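Local coordinates for uncharacterized protein BF1531 (Bacteroides fragilis, PDB 3SLR) that is of unknown function but carries an SGNH-hydrolase-like N-terminal domain and a magnesium-binding, phosphatase-like domain, consistent with hydrolysis of ester bonds, at residues His87-Leu90 / Glu91-Ser94; Tyr149-Thr152 / Lys153-Glu157. One frame throughout, in Å; residues are numbered along the deposited sequence.

Contact 1 (His87-Leu90 / Glu91-Ser94)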
loop_
_atom_site.group_PDB
_atom_site.type_symbol
_atom_site.label_atom_id
_atom_site.label_comp_id
_atom_site.label_asym_id
_atom_site.label_seq_id
_atom_site.Cartn_x
_atom_site.Cartn_y
_atom_site.Cartn_z
ATOM N N HIS A 87 -6.780 -18.852 6.120
ATOM C CA HIS A 87 -6.550 -20.049 6.913
ATOM C C HIS A 87 -7.830 -20.626 7.517
ATOM O O HIS A 87 -8.051 -21.842 7.494
ATOM C CB HIS A 87 -5.523 -19.757 8.017
ATOM C CG HIS A 87 -4.889 -20.989 8.582
ATOM N ND1 HIS A 87 -3.652 -21.442 8.171
ATOM C CD2 HIS A 87 -5.342 -21.893 9.485
ATOM C CE1 HIS A 87 -3.360 -22.560 8.814
ATOM N NE2 HIS A 87 -4.365 -22.851 9.624
ATOM N N LYS A 88 -8.664 -19.757 8.070
ATOM C CA LYS A 88 -9.896 -20.199 8.716
ATOM C C LYS A 88 -10.959 -20.571 7.682
ATOM O O LYS A 88 -11.765 -21.481 7.914
ATOM C CB LYS A 88 -10.414 -19.139 9.701
ATOM C CG LYS A 88 -9.484 -18.927 10.905
ATOM C CD LYS A 88 -9.417 -20.181 11.797
ATOM C CE LYS A 88 -8.349 -20.024 12.890
ATOM N NZ LYS A 88 -8.367 -21.178 13.856
ATOM N N LEU A 89 -10.942 -19.893 6.537
ATOM C CA LEU A 89 -11.865 -20.215 5.450
ATOM C C LEU A 89 -11.508 -21.588 4.867
ATOM O O LEU A 89 -12.388 -22.356 4.486
ATOM C CB LEU A 89 -11.824 -19.139 4.353
ATOM C CG LEU A 89 -12.837 -19.301 3.203
ATOM C CD1 LEU A 89 -14.264 -19.086 3.701
ATOM C CD2 LEU A 89 -12.524 -18.350 2.060
ATOM N N LEU A 90 -10.209 -21.876 4.799
ATOM C CA LEU A 90 -9.710 -23.177 4.353
ATOM C C LEU A 90 -10.263 -24.278 5.250
ATOM O O LEU A 90 -10.719 -25.318 4.767
ATOM C CB LEU A 90 -8.178 -23.191 4.401
ATOM C CG LEU A 90 -7.456 -24.394 3.796
ATOM C CD1 LEU A 90 -7.617 -24.380 2.302
ATOM C CD2 LEU A 90 -5.966 -24.348 4.169
ATOM N N GLU A 91 -10.241 -24.052 6.565
ATOM C CA GLU A 91 -10.821 -25.025 7.481
ATOM C C GLU A 91 -12.324 -25.179 7.256
ATOM O O GLU A 91 -12.844 -26.297 7.206
ATOM C CB GLU A 91 -10.531 -24.667 8.937
ATOM C CG GLU A 91 -11.273 -25.599 9.888
ATOM C CD GLU A 91 -10.790 -25.520 11.320
ATOM O OE1 GLU A 91 -10.576 -24.402 11.816
ATOM O OE2 GLU A 91 -10.639 -26.583 11.951
ATOM N N LYS A 92 -13.026 -24.062 7.117
ATOM C CA LYS A 92 -14.468 -24.088 6.867
ATOM C C LYS A 92 -14.802 -24.935 5.641
ATOM O O LYS A 92 -15.689 -25.794 5.673
ATOM C CB LYS A 92 -14.988 -22.658 6.702
ATOM C CG LYS A 92 -16.483 -22.525 6.496
ATOM C CD LYS A 92 -16.884 -21.041 6.495
ATOM C CE LYS A 92 -18.390 -20.858 6.467
ATOM N NZ LYS A 92 -18.985 -21.612 5.341
ATOM N N HIS A 93 -14.069 -24.688 4.563
ATOM C CA HIS A 93 -14.229 -25.426 3.314
ATOM C C HIS A 93 -13.980 -26.928 3.492
ATOM O O HIS A 93 -14.709 -27.753 2.953
ATOM C CB HIS A 93 -13.294 -24.811 2.258
ATOM C CG HIS A 93 -13.176 -25.604 0.990
ATOM N ND1 HIS A 93 -12.236 -26.597 0.823
ATOM C CD2 HIS A 93 -13.851 -25.521 -0.183
ATOM C CE1 HIS A 93 -12.347 -27.104 -0.395
ATOM N NE2 HIS A 93 -13.320 -26.466 -1.025
ATOM N N SER A 94 -12.959 -27.281 4.264
ATOM C CA SER A 94 -12.534 -28.681 4.369
ATOM C C SER A 94 -13.567 -29.570 5.066
ATOM O O SER A 94 -13.593 -30.779 4.843
ATOM C CB SER A 94 -11.213 -28.779 5.135
ATOM O OG SER A 94 -11.446 -28.630 6.530
HETATM O O HOH W 1 -12.575 -22.122 10.560
HETATM O O HOH W 2 -10.161 -26.452 2.398
#

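Contact 2 (Tyr149-Thr152 / Lys153-Glu157)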
loop_
_atom_site.group_PDB
_atom_site.type_symbol
_atom_site.label_atom_id
_atom_site.label_comp_id
_atom_site.label_asym_id
_atom_site.label_seq_id
_atom_site.Cartn_x
_atom_site.Cartn_y
_atom_site.Cartn_z
ATOM N N TYR A 149 -10.313 -22.693 -6.694
ATOM C CA TYR A 149 -11.349 -22.057 -7.502
ATOM C C TYR A 149 -12.227 -21.090 -6.688
ATOM O O TYR A 149 -12.429 -19.945 -7.089
ATOM C CB TYR A 149 -12.217 -23.068 -8.253
ATOM C CG TYR A 149 -13.159 -22.370 -9.203
ATOM C CD1 TYR A 149 -12.734 -21.988 -10.474
ATOM C CD2 TYR A 149 -14.447 -22.037 -8.817
ATOM C CE1 TYR A 149 -13.586 -21.321 -11.341
ATOM C CE2 TYR A 149 -15.313 -21.389 -9.684
ATOM C CZ TYR A 149 -14.878 -21.028 -10.947
ATOM O OH TYR A 149 -15.722 -20.364 -11.823
ATOM N N GLN A 150 -12.742 -21.552 -5.551
ATOM C CA GLN A 150 -13.609 -20.722 -4.722
ATOM C C GLN A 150 -12.914 -19.445 -4.263
ATOM O O GLN A 150 -13.522 -18.372 -4.242
ATOM C CB GLN A 150 -14.146 -21.522 -3.539
ATOM C CG GLN A 150 -15.160 -22.569 -3.980
ATOM C CD GLN A 150 -16.412 -21.925 -4.557
ATOM O OE1 GLN A 150 -16.963 -20.985 -3.972
ATOM N NE2 GLN A 150 -16.856 -22.415 -5.714
ATOM N N LEU A 151 -11.640 -19.554 -3.900
ATOM C CA LEU A 151 -10.912 -18.370 -3.436
ATOM C C LEU A 151 -10.673 -17.355 -4.557
ATOM O O LEU A 151 -10.764 -16.155 -4.347
ATOM C CB LEU A 151 -9.584 -18.761 -2.785
ATOM C CG LEU A 151 -9.131 -17.689 -1.792
ATOM C CD1 LEU A 151 -10.118 -17.689 -0.639
ATOM C CD2 LEU A 151 -7.729 -17.949 -1.265
ATOM N N THR A 152 -10.362 -17.849 -5.746
ATOM C CA THR A 152 -10.153 -16.999 -6.910
ATOM C C THR A 152 -11.439 -16.263 -7.292
ATOM O O THR A 152 -11.426 -15.061 -7.569
ATOM C CB THR A 152 -9.633 -17.838 -8.088
ATOM O OG1 THR A 152 -8.447 -18.527 -7.677
ATOM C CG2 THR A 152 -9.319 -16.949 -9.309
ATOM N N LYS A 153 -12.550 -16.987 -7.285
ATOM C CA LYS A 153 -13.869 -16.384 -7.478
ATOM C C LYS A 153 -14.146 -15.329 -6.402
ATOM O O LYS A 153 -14.559 -14.201 -6.701
ATOM C CB LYS A 153 -14.956 -17.474 -7.442
ATOM C CG LYS A 153 -16.389 -16.938 -7.420
ATOM C CD LYS A 153 -17.403 -18.090 -7.445
ATOM C CE LYS A 153 -18.827 -17.599 -7.180
ATOM N NZ LYS A 153 -19.821 -18.721 -7.248
ATOM N N LEU A 154 -13.932 -15.704 -5.143
ATOM C CA LEU A 154 -14.168 -14.789 -4.025
ATOM C C LEU A 154 -13.394 -13.470 -4.170
ATOM O O LEU A 154 -13.966 -12.397 -4.011
ATOM C CB LEU A 154 -13.827 -15.473 -2.699
ATOM C CG LEU A 154 -13.943 -14.682 -1.390
ATOM C CD1 LEU A 154 -15.343 -14.112 -1.205
ATOM C CD2 LEU A 154 -13.575 -15.582 -0.222
ATOM N N ASN A 155 -12.099 -13.541 -4.464
ATOM C CA ASN A 155 -11.296 -12.317 -4.533
ATOM C C ASN A 155 -11.730 -11.422 -5.682
ATOM O O ASN A 155 -11.714 -10.187 -5.572
ATOM C CB ASN A 155 -9.802 -12.634 -4.635
ATOM C CG ASN A 155 -9.184 -12.910 -3.291
ATOM O OD1 ASN A 155 -9.498 -12.236 -2.313
ATOM N ND2 ASN A 155 -8.322 -13.922 -3.220
ATOM N N TYR A 156 -12.125 -12.046 -6.785
ATOM C CA TYR A 156 -12.624 -11.299 -7.937
ATOM C C TYR A 156 -13.919 -10.569 -7.593
ATOM O O TYR A 156 -14.038 -9.365 -7.813
ATOM C CB TYR A 156 -12.823 -12.223 -9.146
ATOM C CG TYR A 156 -13.520 -11.554 -10.319
ATOM C CD1 TYR A 156 -12.931 -10.488 -10.993
ATOM C CD2 TYR A 156 -14.768 -11.995 -10.747
ATOM C CE1 TYR A 156 -13.574 -9.872 -12.062
ATOM C CE2 TYR A 156 -15.416 -11.394 -11.807
ATOM C CZ TYR A 156 -14.816 -10.334 -12.459
ATOM O OH TYR A 156 -15.476 -9.751 -13.508
ATOM N N GLU A 157 -14.882 -11.291 -7.034
ATOM C CA GLU A 157 -16.166 -10.677 -6.697
ATOM C C GLU A 157 -16.054 -9.639 -5.580
ATOM O O GLU A 157 -16.815 -8.680 -5.549
ATOM C CB GLU A 157 -17.205 -11.744 -6.334
ATOM C CG GLU A 157 -17.568 -12.663 -7.496
ATOM C CD GLU A 157 -18.154 -11.928 -8.700
ATOM O OE1 GLU A 157 -18.499 -10.727 -8.587
ATOM O OE2 GLU A 157 -18.269 -12.561 -9.770
HETATM O O HOH W 3 -19.440 -20.018 -4.471
HETATM O O HOH W 4 -19.097 -21.873 -7.327
#

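Contact 1 (His87-Leu90 / Glu91-Ser94)
Leu90 and His93 meet through a water on the last turn of helix 86-94, which follows strand 79-83 of the parallel sheet in the N-terminal, SGNH-clan domain. The Leu90 carbonyl O takes a hydrogen from water 2 at 2.7 Å, and the same water lies 2.6 Å from His93 ND1. That carbonyl O also accepts the amide of Ser94, N to O 3.0 Å, so two bonds grip it. The first torsion of His93 (170°) turns the imidazole away from its backbone N, leaving Leu90 O off the ring edge, near its plane. The other ring nitrogen, NE2, is bonded to Ser145 O, while Phe147 meets the ring edge-to-face.

Two residues earlier, Lys88 O is shared in a similar way, between Lys92 N at 3.0 Å and water 1, which also donates to Glu91 OE1, at a longer 3.3 Å. Lys88 NZ stays 4.4 Å from Glu91 OE1, too far for a salt bridge; the ammonium is instead salt-bridged to Glu195 and hydrogen-bonded to Tyr191 OH. Regular helical bonds join Glu91 N to His87 O and His93 N to Leu89 O. At the end of the helix Ser94 OG turns back to Glu91 O, 2.8 Å away, approaching at 124° to the C=O bond. With both nitrogens of His93 partnered and its ring flanked by Phe147, rotation of the imidazole is probably fixed, which ties the end of this helix to the start of helix 147-164.

Contact 2 (Tyr149-Thr152 / Lys153-Glu157)
Leu151 CD1 and Leu154 CD2 meet at 4.1 Å on the buried face of helix 147-164, and these two leucines supply the apolar part of the contact. The two side chains meet at a slant. Leu151 also runs alongside Asn155, the two pointing the same way, with Leu151 CG 4.1 Å from Asn155 ND2; that amide nitrogen finds its acceptor outside the helix, in Tyr128 O.

Four successive i to i+4 backbone bonds run through these two turns. The first, Lys153 N to Tyr149 O, is 3.0 Å long and nearly straight at 173°; Leu154 N to Gln150 O is 2.8 Å. In the N-terminal domain, built on a five-stranded parallel sheet and assigned to the SGNH-hydrolase clan, this helix lies in the beta-alpha-beta connection between strands 122-126 and 168-171, and toward helix 104-118 it presents both Leu154 and the polar pair Gln150 and Lys153.

There Gln150 and Lys153 are joined through water. Gln150 OE1 accepts from water 3 at 2.7 Å and NE2 donates to water 4 at 2.8 Å, and both waters accept from Lys153 NZ. The lysine, extended all along with CG anti to the backbone N (chi1 171°), carries its ammonium out to this pair and to a salt bridge with Asp106. The Gln150 amide is also held by protein at both atoms, OE1 by Ala105 N and NE2 by Gln144 O, while NE2 lies in plane at the edge of the Tyr149 ring.

In the fold
Contacts 1 and 2 are local contacts on two helices of the same N-terminal domain, and they touch through a shared apolar seam. Leu89 CD2 of contact 1 lies 3.7 Å from both Leu151 CD1 and Leu154 CD2 of contact 2. Each contact is partly buried: Leu89, Leu151 and Leu154 are buried at this seam, whereas Leu90 is partly exposed and leans on Phe147, and Glu91 and Ser94 in the first and Thr152 and Tyr156 in the second lie at the surface. Helix 104-118 packs against both. Their water chemistry differs: in 87-94, waters reach from backbone carbonyls to side chains near a helix end, whereas in 149-157, inside a longer helix, they link two side chains. Both lie away from the magnesium site.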